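Local atomic coordinates of nitroreductase family protein (PDB entry 7DP1), a protein that uses flavin mononucleotide and NADPH to reduce nitro groups, dinitroaniline herbicides being among the substrates it breaks down. Residues E13-R18 with V161-V166; R17-R22 with W215-V220; D68-R73 with A179-T184. The protein carries 1 engineered substitution. All blocks are in the same frame, centred on the assembly; numbering follows the deposited sequence.

Interaction 1: E13-R18 with V161-V166. With FMN (flavin mononucleotide), chain C.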
loop_
_atom_site.group_PDB
_atom_site.type_symbol
_atom_site.label_atom_id
_atom_site.label_comp_id
_atom_site.label_asym_id
_atom_site.label_seq_id
_atom_site.Cartn_x
_atom_site.Cartn_y
_atom_site.Cartn_z
ATOM N N GLU A 13 -13.644 3.823 -11.145
ATOM C CA GLU A 13 -13.452 5.156 -11.699
ATOM C C GLU A 13 -12.439 5.947 -10.893
ATOM O O GLU A 13 -11.656 6.705 -11.459
ATOM C CB GLU A 13 -14.791 5.895 -11.760
ATOM C CG GLU A 13 -15.766 5.251 -12.752
ATOM C CD GLU A 13 -17.222 5.558 -12.456
ATOM O OE1 GLU A 13 -17.522 6.118 -11.379
ATOM O OE2 GLU A 13 -18.074 5.235 -13.309
ATOM N N ALA A 14 -12.450 5.770 -9.572
ATOM C CA ALA A 14 -11.475 6.431 -8.727
ATOM C C ALA A 14 -10.073 5.962 -9.094
ATOM O O ALA A 14 -9.195 6.782 -9.337
ATOM C CB ALA A 14 -11.768 6.171 -7.233
ATOM N N LEU A 15 -9.875 4.643 -9.150
ATOM C CA LEU A 15 -8.586 4.066 -9.549
ATOM C C LEU A 15 -8.114 4.599 -10.898
ATOM O O LEU A 15 -6.931 4.914 -11.084
ATOM C CB LEU A 15 -8.676 2.540 -9.641
ATOM C CG LEU A 15 -8.129 1.645 -8.523
ATOM C CD1 LEU A 15 -6.704 2.059 -8.157
ATOM C CD2 LEU A 15 -9.029 1.667 -7.305
ATOM N N ALA A 16 -9.051 4.663 -11.841
ATOM C CA ALA A 16 -8.758 5.080 -13.203
ATOM C C ALA A 16 -8.398 6.548 -13.276
ATOM O O ALA A 16 -7.472 6.899 -13.996
ATOM C CB ALA A 16 -9.935 4.783 -14.120
ATOM N N ARG A 17 -9.096 7.402 -12.519
ATOM C CA ARG A 17 -8.883 8.846 -12.636
ATOM C C ARG A 17 -7.833 9.398 -11.681
ATOM O O ARG A 17 -7.462 10.573 -11.797
ATOM C CB ARG A 17 -10.200 9.623 -12.443
ATOM C CG ARG A 17 -11.312 9.197 -13.392
ATOM C CD ARG A 17 -12.656 9.880 -13.151
ATOM N NE ARG A 17 -13.413 9.984 -14.408
ATOM C CZ ARG A 17 -14.513 9.287 -14.698
ATOM N NH1 ARG A 17 -15.013 8.427 -13.822
ATOM N NH2 ARG A 17 -15.119 9.449 -15.871
ATOM N N ARG A 18 -7.360 8.581 -10.743
ATOM C CA ARG A 18 -6.270 9.016 -9.863
ATOM C C ARG A 18 -4.948 9.063 -10.623
ATOM O O ARG A 18 -4.549 8.090 -11.249
ATOM C CB ARG A 18 -6.127 8.105 -8.635
ATOM C CG ARG A 18 -5.019 8.598 -7.659
ATOM C CD ARG A 18 -4.133 7.482 -7.089
ATOM N NE ARG A 18 -3.517 6.685 -8.150
ATOM C CZ ARG A 18 -2.418 7.020 -8.814
ATOM N NH1 ARG A 18 -1.802 8.166 -8.542
ATOM N NH2 ARG A 18 -1.951 6.215 -9.780
ATOM N N VAL A 161 -6.301 6.920 0.933
ATOM C CA VAL A 161 -6.436 8.382 0.946
ATOM C C VAL A 161 -6.488 8.968 -0.466
ATOM O O VAL A 161 -7.354 9.778 -0.797
ATOM C CB VAL A 161 -5.282 9.001 1.753
ATOM C CG1 VAL A 161 -5.302 10.532 1.671
ATOM C CG2 VAL A 161 -5.376 8.506 3.203
ATOM N N MET A 162 -5.572 8.526 -1.315
ATOM C CA MET A 162 -5.475 9.067 -2.659
ATOM C C MET A 162 -6.761 8.820 -3.463
ATOM O O MET A 162 -7.217 9.673 -4.218
ATOM C CB MET A 162 -4.268 8.450 -3.361
ATOM C CG MET A 162 -2.942 8.938 -2.766
ATOM S SD MET A 162 -1.571 8.353 -3.762
ATOM C CE MET A 162 -1.407 6.697 -3.124
ATOM N N LEU A 163 -7.345 7.635 -3.304
ATOM C CA LEU A 163 -8.610 7.353 -3.977
ATOM C C LEU A 163 -9.764 8.180 -3.431
ATOM O O LEU A 163 -10.585 8.660 -4.204
ATOM C CB LEU A 163 -8.944 5.871 -3.864
ATOM C CG LEU A 163 -7.978 4.997 -4.667
ATOM C CD1 LEU A 163 -8.293 3.535 -4.462
ATOM C CD2 LEU A 163 -8.102 5.385 -6.130
ATOM N N LEU A 164 -9.815 8.362 -2.108
ATOM C CA LEU A 164 -10.877 9.173 -1.500
ATOM C C LEU A 164 -10.814 10.632 -1.948
ATOM O O LEU A 164 -11.846 11.297 -2.094
ATOM C CB LEU A 164 -10.785 9.115 0.025
ATOM C CG LEU A 164 -11.242 7.777 0.605
ATOM C CD1 LEU A 164 -10.746 7.567 2.060
ATOM C CD2 LEU A 164 -12.742 7.667 0.520
ATOM N N LEU A 165 -9.598 11.131 -2.145
ATOM C CA LEU A 165 -9.411 12.498 -2.608
ATOM C C LEU A 165 -10.040 12.677 -3.973
ATOM O O LEU A 165 -10.840 13.584 -4.194
ATOM C CB LEU A 165 -7.919 12.840 -2.665
ATOM C CG LEU A 165 -7.231 13.052 -1.313
ATOM C CD1 LEU A 165 -5.729 13.218 -1.509
ATOM C CD2 LEU A 165 -7.826 14.278 -0.601
ATOM N N VAL A 166 -9.670 11.782 -4.885
ATOM C CA VAL A 166 -10.176 11.776 -6.253
ATOM C C VAL A 166 -11.691 11.739 -6.268
ATOM O O VAL A 166 -12.346 12.505 -7.007
ATOM C CB VAL A 166 -9.620 10.570 -7.032
ATOM C CG1 VAL A 166 -10.448 10.286 -8.271
ATOM C CG2 VAL A 166 -8.155 10.811 -7.392
HETATM N N1 FMN C . 6.392 11.483 -8.219
HETATM C C2 FMN C . 7.238 12.572 -8.239
HETATM O O2 FMN C . 7.234 13.344 -9.190
HETATM N N3 FMN C . 8.104 12.810 -7.196
HETATM C C4 FMN C . 8.139 11.968 -6.110
HETATM O O4 FMN C . 8.918 12.214 -5.172
HETATM C C4A FMN C . 7.292 10.860 -6.099
HETATM N N5 FMN C . 7.305 9.986 -5.034
HETATM C C5A FMN C . 6.456 8.897 -4.997
HETATM C C6 FMN C . 6.495 8.051 -3.892
HETATM C C7 FMN C . 5.659 6.951 -3.835
HETATM C C7M FMN C . 5.673 6.031 -2.653
HETATM C C8 FMN C . 4.782 6.696 -4.878
HETATM C C8M FMN C . 3.884 5.500 -4.749
HETATM C C9 FMN C . 4.739 7.539 -5.991
HETATM C C9A FMN C . 5.584 8.649 -6.057
HETATM N N10 FMN C . 5.580 9.517 -7.138
HETATM C C10 FMN C . 6.428 10.614 -7.158
HETATM C "C1'" FMN C . 4.646 9.319 -8.289
HETATM C "C2'" FMN C . 5.048 8.220 -9.269
HETATM O "O2'" FMN C . 6.035 8.708 -10.141
HETATM C "C3'" FMN C . 3.810 7.835 -10.073
HETATM O "O3'" FMN C . 2.951 7.147 -9.188
HETATM C "C4'" FMN C . 4.093 6.916 -11.257
HETATM O "O4'" FMN C . 4.878 7.524 -12.267
HETATM C "C5'" FMN C . 2.767 6.548 -11.877
HETATM O "O5'" FMN C . 2.155 7.739 -12.310
HETATM P P FMN C . 0.647 8.002 -11.818
HETATM O O1P FMN C . 0.267 9.412 -12.170
HETATM O O2P FMN C . -0.275 7.003 -12.496
HETATM O O3P FMN C . 0.584 7.787 -10.317
#
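The guanidinium of Arg18, whose carbon chain packs on Met162 and Val166, presents its edge to the FMN phosphate, with O3P lying in its plane. NH1 and NH2 of Arg18 both donate to FMN O3P, each at 3.0 Å and bent to about 145°, so two bonds grip one phosphate oxygen; NH2 reaches FMN O2P as well. The second subunit adds a further acceptor, its Arg43 O, for Arg18 NH2. Behind this polar end the chain is apolar in its contacts. With CG anti to the backbone N (chi1 -177°), the chain leaves the end of helix 11-17 past Val166 and Met162, then bends at chi2 and chi3 toward the phosphate. Val166 CG2 meets Arg18 CB at 3.6 Å, the two side chains crossing at about a right angle, and Met162 CB touches Arg18 CD at 3.9 Å. Leu163 fills the next place: its CD2 lies 3.6 Å from Ala14 C, while its CD1 meets Leu15 CD2 at 3.5 Å, closer than two methyl groups normally come. Val166 CG1 comes up beside Ala14 O. The segment axes approach to 8.8 Å at a crossing angle of 96°, close to perpendicular. Such an arrangement, a helix end packed across a long core helix and delivering an arginine to the flavin phosphate at the dimer interface, belongs to the FMN site of the nitroreductase fold.

Interaction 2: R17-R22 with W215-V220. With FMN (flavin mononucleotide), chain C.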
loop_
_atom_site.group_PDB
_atom_site.type_symbol
_atom_site.label_atom_id
_atom_site.label_comp_id
_atom_site.label_asym_id
_atom_site.label_seq_id
_atom_site.Cartn_x
_atom_site.Cartn_y
_atom_site.Cartn_z
ATOM N N ARG A 17 -9.096 7.402 -12.519
ATOM C CA ARG A 17 -8.883 8.846 -12.636
ATOM C C ARG A 17 -7.833 9.398 -11.681
ATOM O O ARG A 17 -7.462 10.573 -11.797
ATOM C CB ARG A 17 -10.200 9.623 -12.443
ATOM C CG ARG A 17 -11.312 9.197 -13.392
ATOM C CD ARG A 17 -12.656 9.880 -13.151
ATOM N NE ARG A 17 -13.413 9.984 -14.408
ATOM C CZ ARG A 17 -14.513 9.287 -14.698
ATOM N NH1 ARG A 17 -15.013 8.427 -13.822
ATOM N NH2 ARG A 17 -15.119 9.449 -15.871
ATOM N N ARG A 18 -7.360 8.581 -10.743
ATOM C CA ARG A 18 -6.270 9.016 -9.863
ATOM C C ARG A 18 -4.948 9.063 -10.623
ATOM O O ARG A 18 -4.549 8.090 -11.249
ATOM C CB ARG A 18 -6.127 8.105 -8.635
ATOM C CG ARG A 18 -5.019 8.598 -7.659
ATOM C CD ARG A 18 -4.133 7.482 -7.089
ATOM N NE ARG A 18 -3.517 6.685 -8.150
ATOM C CZ ARG A 18 -2.418 7.020 -8.814
ATOM N NH1 ARG A 18 -1.802 8.166 -8.542
ATOM N NH2 ARG A 18 -1.951 6.215 -9.780
ATOM N N ARG A 19 -4.268 10.201 -10.569
ATOM C CA ARG A 19 -2.926 10.290 -11.127
ATOM C C ARG A 19 -2.028 11.117 -10.214
ATOM O O ARG A 19 -2.501 11.828 -9.324
ATOM C CB ARG A 19 -2.950 10.888 -12.532
ATOM C CG ARG A 19 -3.257 12.369 -12.604
ATOM C CD ARG A 19 -3.278 12.857 -14.073
ATOM N NE ARG A 19 -1.964 12.754 -14.709
ATOM C CZ ARG A 19 -1.733 12.441 -15.987
ATOM N NH1 ARG A 19 -2.731 12.234 -16.847
ATOM N NH2 ARG A 19 -0.479 12.384 -16.420
ATOM N N SER A 20 -0.726 11.011 -10.420
ATOM C CA SER A 20 0.178 11.850 -9.666
ATOM C C SER A 20 0.146 13.253 -10.272
ATOM O O SER A 20 0.786 13.507 -11.277
ATOM C CB SER A 20 1.581 11.254 -9.671
ATOM O OG SER A 20 1.577 10.051 -8.906
ATOM N N VAL A 21 -0.582 14.159 -9.629
ATOM C CA VAL A 21 -0.775 15.518 -10.132
ATOM C C VAL A 21 0.382 16.448 -9.767
ATOM O O VAL A 21 0.745 16.580 -8.594
ATOM C CB VAL A 21 -2.106 16.092 -9.594
ATOM C CG1 VAL A 21 -2.201 17.567 -9.825
ATOM C CG2 VAL A 21 -3.280 15.354 -10.235
ATOM N N ARG A 22 0.965 17.092 -10.772
ATOM C CA ARG A 22 2.119 17.962 -10.534
ATOM C C ARG A 22 1.840 19.398 -10.962
ATOM O O ARG A 22 2.744 20.126 -11.388
ATOM C CB ARG A 22 3.360 17.403 -11.245
ATOM C CG ARG A 22 3.709 16.006 -10.745
ATOM C CD ARG A 22 4.833 15.325 -11.506
ATOM N NE ARG A 22 5.094 13.991 -10.949
ATOM C CZ ARG A 22 4.660 12.854 -11.487
ATOM N NH1 ARG A 22 3.948 12.879 -12.607
ATOM N NH2 ARG A 22 4.935 11.688 -10.904
ATOM N N TRP A 215 -1.149 13.966 -19.929
ATOM C CA TRP A 215 -0.542 12.886 -20.698
ATOM C C TRP A 215 -0.920 11.526 -20.111
ATOM O O TRP A 215 -1.045 11.378 -18.898
ATOM C CB TRP A 215 0.981 13.059 -20.749
ATOM C CG TRP A 215 1.611 13.171 -19.388
ATOM C CD1 TRP A 215 1.738 14.307 -18.638
ATOM C CD2 TRP A 215 2.163 12.108 -18.600
ATOM N NE1 TRP A 215 2.357 14.021 -17.444
ATOM C CE2 TRP A 215 2.621 12.679 -17.390
ATOM C CE3 TRP A 215 2.317 10.734 -18.799
ATOM C CZ2 TRP A 215 3.225 11.923 -16.385
ATOM C CZ3 TRP A 215 2.925 9.981 -17.801
ATOM C CH2 TRP A 215 3.366 10.581 -16.607
ATOM N N PRO A 216 -1.128 10.529 -20.983
ATOM C CA PRO A 216 -1.516 9.191 -20.535
ATOM C C PRO A 216 -0.347 8.503 -19.857
ATOM O O PRO A 216 0.766 8.520 -20.386
ATOM C CB PRO A 216 -1.910 8.486 -21.833
ATOM C CG PRO A 216 -1.107 9.172 -22.871
ATOM C CD PRO A 216 -0.950 10.591 -22.440
ATOM N N VAL A 217 -0.592 7.950 -18.675
ATOM C CA VAL A 217 0.464 7.340 -17.884
ATOM C C VAL A 217 0.531 5.842 -18.108
ATOM O O VAL A 217 -0.417 5.119 -17.802
ATOM C CB VAL A 217 0.255 7.611 -16.391
ATOM C CG1 VAL A 217 1.480 7.173 -15.603
ATOM C CG2 VAL A 217 -0.046 9.093 -16.170
ATOM N N PRO A 218 1.683 5.364 -18.579
ATOM C CA PRO A 218 1.857 3.960 -18.972
ATOM C C PRO A 218 1.860 2.974 -17.811
ATOM O O PRO A 218 2.256 3.318 -16.705
ATOM C CB PRO A 218 3.218 3.962 -19.678
ATOM C CG PRO A 218 3.936 5.153 -19.139
ATOM C CD PRO A 218 2.889 6.177 -18.818
ATOM N N ARG A 219 1.433 1.749 -18.078
ATOM C CA ARG A 219 1.611 0.644 -17.143
ATOM C C ARG A 219 2.025 -0.562 -17.956
ATOM O O ARG A 219 1.716 -0.637 -19.142
ATOM C CB ARG A 219 0.333 0.343 -16.366
ATOM C CG ARG A 219 -0.091 1.391 -15.325
ATOM C CD ARG A 219 0.901 1.453 -14.156
ATOM N NE ARG A 219 0.380 2.289 -13.079
ATOM C CZ ARG A 219 0.360 3.615 -13.108
ATOM N NH1 ARG A 219 0.829 4.270 -14.164
ATOM N NH2 ARG A 219 -0.145 4.283 -12.086
ATOM N N VAL A 220 2.727 -1.504 -17.339
ATOM C CA VAL A 220 3.036 -2.733 -18.055
ATOM C C VAL A 220 1.758 -3.548 -18.202
ATOM O O VAL A 220 0.789 -3.322 -17.480
ATOM C CB VAL A 220 4.126 -3.555 -17.341
ATOM C CG1 VAL A 220 5.436 -2.747 -17.247
ATOM C CG2 VAL A 220 3.638 -3.987 -15.959
HETATM N N1 FMN C . 6.392 11.483 -8.219
HETATM C C2 FMN C . 7.238 12.572 -8.239
HETATM O O2 FMN C . 7.234 13.344 -9.190
HETATM N N3 FMN C . 8.104 12.810 -7.196
HETATM C C4 FMN C . 8.139 11.968 -6.110
HETATM O O4 FMN C . 8.918 12.214 -5.172
HETATM C C4A FMN C . 7.292 10.860 -6.099
HETATM N N5 FMN C . 7.305 9.986 -5.034
HETATM C C5A FMN C . 6.456 8.897 -4.997
HETATM C C6 FMN C . 6.495 8.051 -3.892
HETATM C C7 FMN C . 5.659 6.951 -3.835
HETATM C C7M FMN C . 5.673 6.031 -2.653
HETATM C C8 FMN C . 4.782 6.696 -4.878
HETATM C C8M FMN C . 3.884 5.500 -4.749
HETATM C C9 FMN C . 4.739 7.539 -5.991
HETATM C C9A FMN C . 5.584 8.649 -6.057
HETATM N N10 FMN C . 5.580 9.517 -7.138
HETATM C C10 FMN C . 6.428 10.614 -7.158
HETATM C "C1'" FMN C . 4.646 9.319 -8.289
HETATM C "C2'" FMN C . 5.048 8.220 -9.269
HETATM O "O2'" FMN C . 6.035 8.708 -10.141
HETATM C "C3'" FMN C . 3.810 7.835 -10.073
HETATM O "O3'" FMN C . 2.951 7.147 -9.188
HETATM C "C4'" FMN C . 4.093 6.916 -11.257
HETATM O "O4'" FMN C . 4.878 7.524 -12.267
HETATM C "C5'" FMN C . 2.767 6.548 -11.877
HETATM O "O5'" FMN C . 2.155 7.739 -12.310
HETATM P P FMN C . 0.647 8.002 -11.818
HETATM O O1P FMN C . 0.267 9.412 -12.170
HETATM O O2P FMN C . -0.275 7.003 -12.496
HETATM O O3P FMN C . 0.584 7.787 -10.317
#
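The phosphate and ribityl side of the FMN pocket is where loop 17-22 meets loop 215-220, and Arg19 with Trp215 makes the main direct link. Arg19 grips Trp215 O end-on: NH1 donates to it at 2.8 Å from above the carbonyl plane, NH2 at 2.7 Å within that plane. The same NH2 sits 3.2 Å above the centre of the Trp215 ring system, the guanidinium and ring planes 76° apart. This is a cation-pi contact, with Arg19 CZ 4.5 Å from the centroid of the five-membered ring. Val217 CG2 lies over one guanidinium face, 3.3 Å from Arg19 NH2. With chi1 55°, Trp215 CG lies between the backbone N and the carbonyl carbon, which puts Trp215 O on the same side of the indole as Arg19 and lets one guanidinium meet both. Around the ligand, Ser20 N donates almost straight (176°) to FMN O1P, Arg219 NH2 binds FMN O2P at 2.8 Å, and Arg22 reads the flavin edge through NE to O2 and NH2 to N1. Arg18 and Arg219 share the anion and together probably offset the phosphate charge, while Arg22 beside N1 and O2 would be expected to stabilise negative charge on the reduced flavin.

Interaction 3: D68-R73 with A179-T184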
loop_
_atom_site.group_PDB
_atom_site.type_symbol
_atom_site.label_atom_id
_atom_site.label_comp_id
_atom_site.label_asym_id
_atom_site.label_seq_id
_atom_site.Cartn_x
_atom_site.Cartn_y
_atom_site.Cartn_z
ATOM N N ASP A 68 11.339 25.883 3.467
ATOM C CA ASP A 68 12.517 26.737 3.556
ATOM C C ASP A 68 13.695 25.960 4.116
ATOM O O ASP A 68 14.830 26.096 3.657
ATOM C CB ASP A 68 12.235 27.945 4.449
ATOM C CG ASP A 68 11.256 28.924 3.825
ATOM O OD1 ASP A 68 10.984 28.814 2.609
ATOM O OD2 ASP A 68 10.766 29.814 4.550
ATOM N N ALA A 69 13.407 25.147 5.126
ATOM C CA ALA A 69 14.421 24.323 5.750
ATOM C C ALA A 69 15.012 23.351 4.744
ATOM O O ALA A 69 16.224 23.189 4.668
ATOM C CB ALA A 69 13.843 23.584 6.924
ATOM N N VAL A 70 14.149 22.706 3.969
ATOM C CA VAL A 70 14.622 21.757 2.980
ATOM C C VAL A 70 15.380 22.484 1.857
ATOM O O VAL A 70 16.388 21.987 1.354
ATOM C CB VAL A 70 13.456 20.947 2.403
ATOM C CG1 VAL A 70 13.919 20.119 1.220
ATOM C CG2 VAL A 70 12.872 20.018 3.486
ATOM N N ALA A 71 14.923 23.675 1.492
ATOM C CA ALA A 71 15.620 24.466 0.483
ATOM C C ALA A 71 17.052 24.794 0.929
ATOM O O ALA A 71 17.979 24.811 0.118
ATOM C CB ALA A 71 14.850 25.728 0.180
ATOM N N ALA A 72 17.222 25.064 2.219
ATOM C CA ALA A 72 18.548 25.326 2.782
ATOM C C ALA A 72 19.479 24.128 2.603
ATOM O O ALA A 72 20.664 24.304 2.356
ATOM C CB ALA A 72 18.439 25.698 4.252
ATOM N N ARG A 73 18.947 22.916 2.762
ATOM C CA ARG A 73 19.725 21.715 2.522
ATOM C C ARG A 73 20.007 21.611 1.038
ATOM O O ARG A 73 21.115 21.251 0.627
ATOM C CB ARG A 73 18.979 20.457 3.003
ATOM C CG ARG A 73 18.640 20.439 4.484
ATOM C CD ARG A 73 19.886 20.621 5.332
ATOM N NE ARG A 73 20.752 19.440 5.288
ATOM C CZ ARG A 73 21.819 19.271 6.065
ATOM N NH1 ARG A 73 22.534 18.161 5.975
ATOM N NH2 ARG A 73 22.171 20.213 6.933
ATOM N N ALA A 179 11.939 12.199 1.663
ATOM C CA ALA A 179 12.764 11.284 2.436
ATOM C C ALA A 179 14.257 11.523 2.186
ATOM O O ALA A 179 15.091 11.049 2.953
ATOM C CB ALA A 179 12.383 9.812 2.122
ATOM N N MET A 180 14.591 12.261 1.127
ATOM C CA MET A 180 15.974 12.720 0.892
ATOM C C MET A 180 16.507 13.650 1.974
ATOM O O MET A 180 17.715 13.831 2.093
ATOM C CB MET A 180 16.094 13.418 -0.464
ATOM C CG MET A 180 16.047 12.465 -1.650
ATOM S SD MET A 180 17.623 11.600 -1.838
ATOM C CE MET A 180 17.376 10.147 -0.817
ATOM N N TYR A 181 15.606 14.270 2.728
ATOM C CA TYR A 181 16.005 15.190 3.798
ATOM C C TYR A 181 15.187 14.889 5.042
ATOM O O TYR A 181 14.726 15.816 5.711
ATOM C CB TYR A 181 15.800 16.660 3.403
ATOM C CG TYR A 181 16.469 17.031 2.117
ATOM C CD1 TYR A 181 17.833 17.312 2.081
ATOM C CD2 TYR A 181 15.751 17.074 0.929
ATOM C CE1 TYR A 181 18.459 17.634 0.907
ATOM C CE2 TYR A 181 16.374 17.400 -0.260
ATOM C CZ TYR A 181 17.730 17.677 -0.264
ATOM O OH TYR A 181 18.364 18.003 -1.441
ATOM N N GLY A 182 15.012 13.601 5.335
ATOM C CA GLY A 182 14.151 13.150 6.415
ATOM C C GLY A 182 14.385 13.863 7.739
ATOM O O GLY A 182 13.439 14.354 8.361
ATOM N N ALA A 183 15.648 13.934 8.154
ATOM C CA ALA A 183 16.008 14.511 9.449
ATOM C C ALA A 183 15.561 15.958 9.567
ATOM O O ALA A 183 15.049 16.365 10.606
ATOM C CB ALA A 183 17.514 14.412 9.682
ATOM N N THR A 184 15.765 16.732 8.505
ATOM C CA THR A 184 15.320 18.122 8.477
ATOM C C THR A 184 13.798 18.209 8.572
ATOM O O THR A 184 13.262 18.962 9.372
ATOM C CB THR A 184 15.760 18.844 7.197
ATOM O OG1 THR A 184 17.181 18.976 7.189
ATOM C CG2 THR A 184 15.124 20.230 7.129
HETATM O O HOH W 1 20.916 18.932 -0.788
#
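Val70 and Arg73 of helix 60-74 both come from the same side of the Tyr181 ring plane, forming the close-fitted part of the contact. Val70 CG1 approaches Tyr181 CD2 at 3.6 Å, obliquely toward that rim, while Arg73 CB comes obliquely toward the other rim, 3.5 Å from CD1 of Tyr181. A chi1 of -54° sets Tyr181 CG anti to its carbonyl carbon and sends the ring toward the helix. Next to it, Thr184 CG2 packs on Ala69 CB at 3.6 Å. Thr184 OG1 lies 3.4 Å from Arg73 CG but has its hydrogen bond with Gln82. The looser part is polar and water-mediated: a water in the plane of the Tyr181 ring accepts from Tyr181 OH at 2.8 Å and donates to Arg73 O at 2.7 Å. Arg73 takes its guanidinium off at 79° to the ring plane, and its NE donates to Gly80 O. Replacing Tyr181 with an alanine would probably leave a gap beside Val70 CG1 and Arg73 CB and take the phenolic donor from the water. The arrangement is a helix-helix junction of the nitroreductase fold, with Tyr181 at the N-cap position of helix 182-189 laid against helix 60-74.

Interactions 1 and 2 overlap in sequence, sharing Arg17 and Arg18, their centres being about 11 Å apart. Arg18 joins them: its aliphatic part belongs to the helix packing of 13-18 with 161-166, its guanidinium to the phosphate site that 17-22 and 215-220 line. Both also touch the second subunit, so this FMN site is built at the dimer interface. Interaction 3 lies across the chain's centre, about 29 Å from interaction 1 and about 27 Å from interaction 2 between centres, and touches neither. It is nonetheless not remote from a flavin, since the Tyr181 side chain is about 10 Å from a bound FMN.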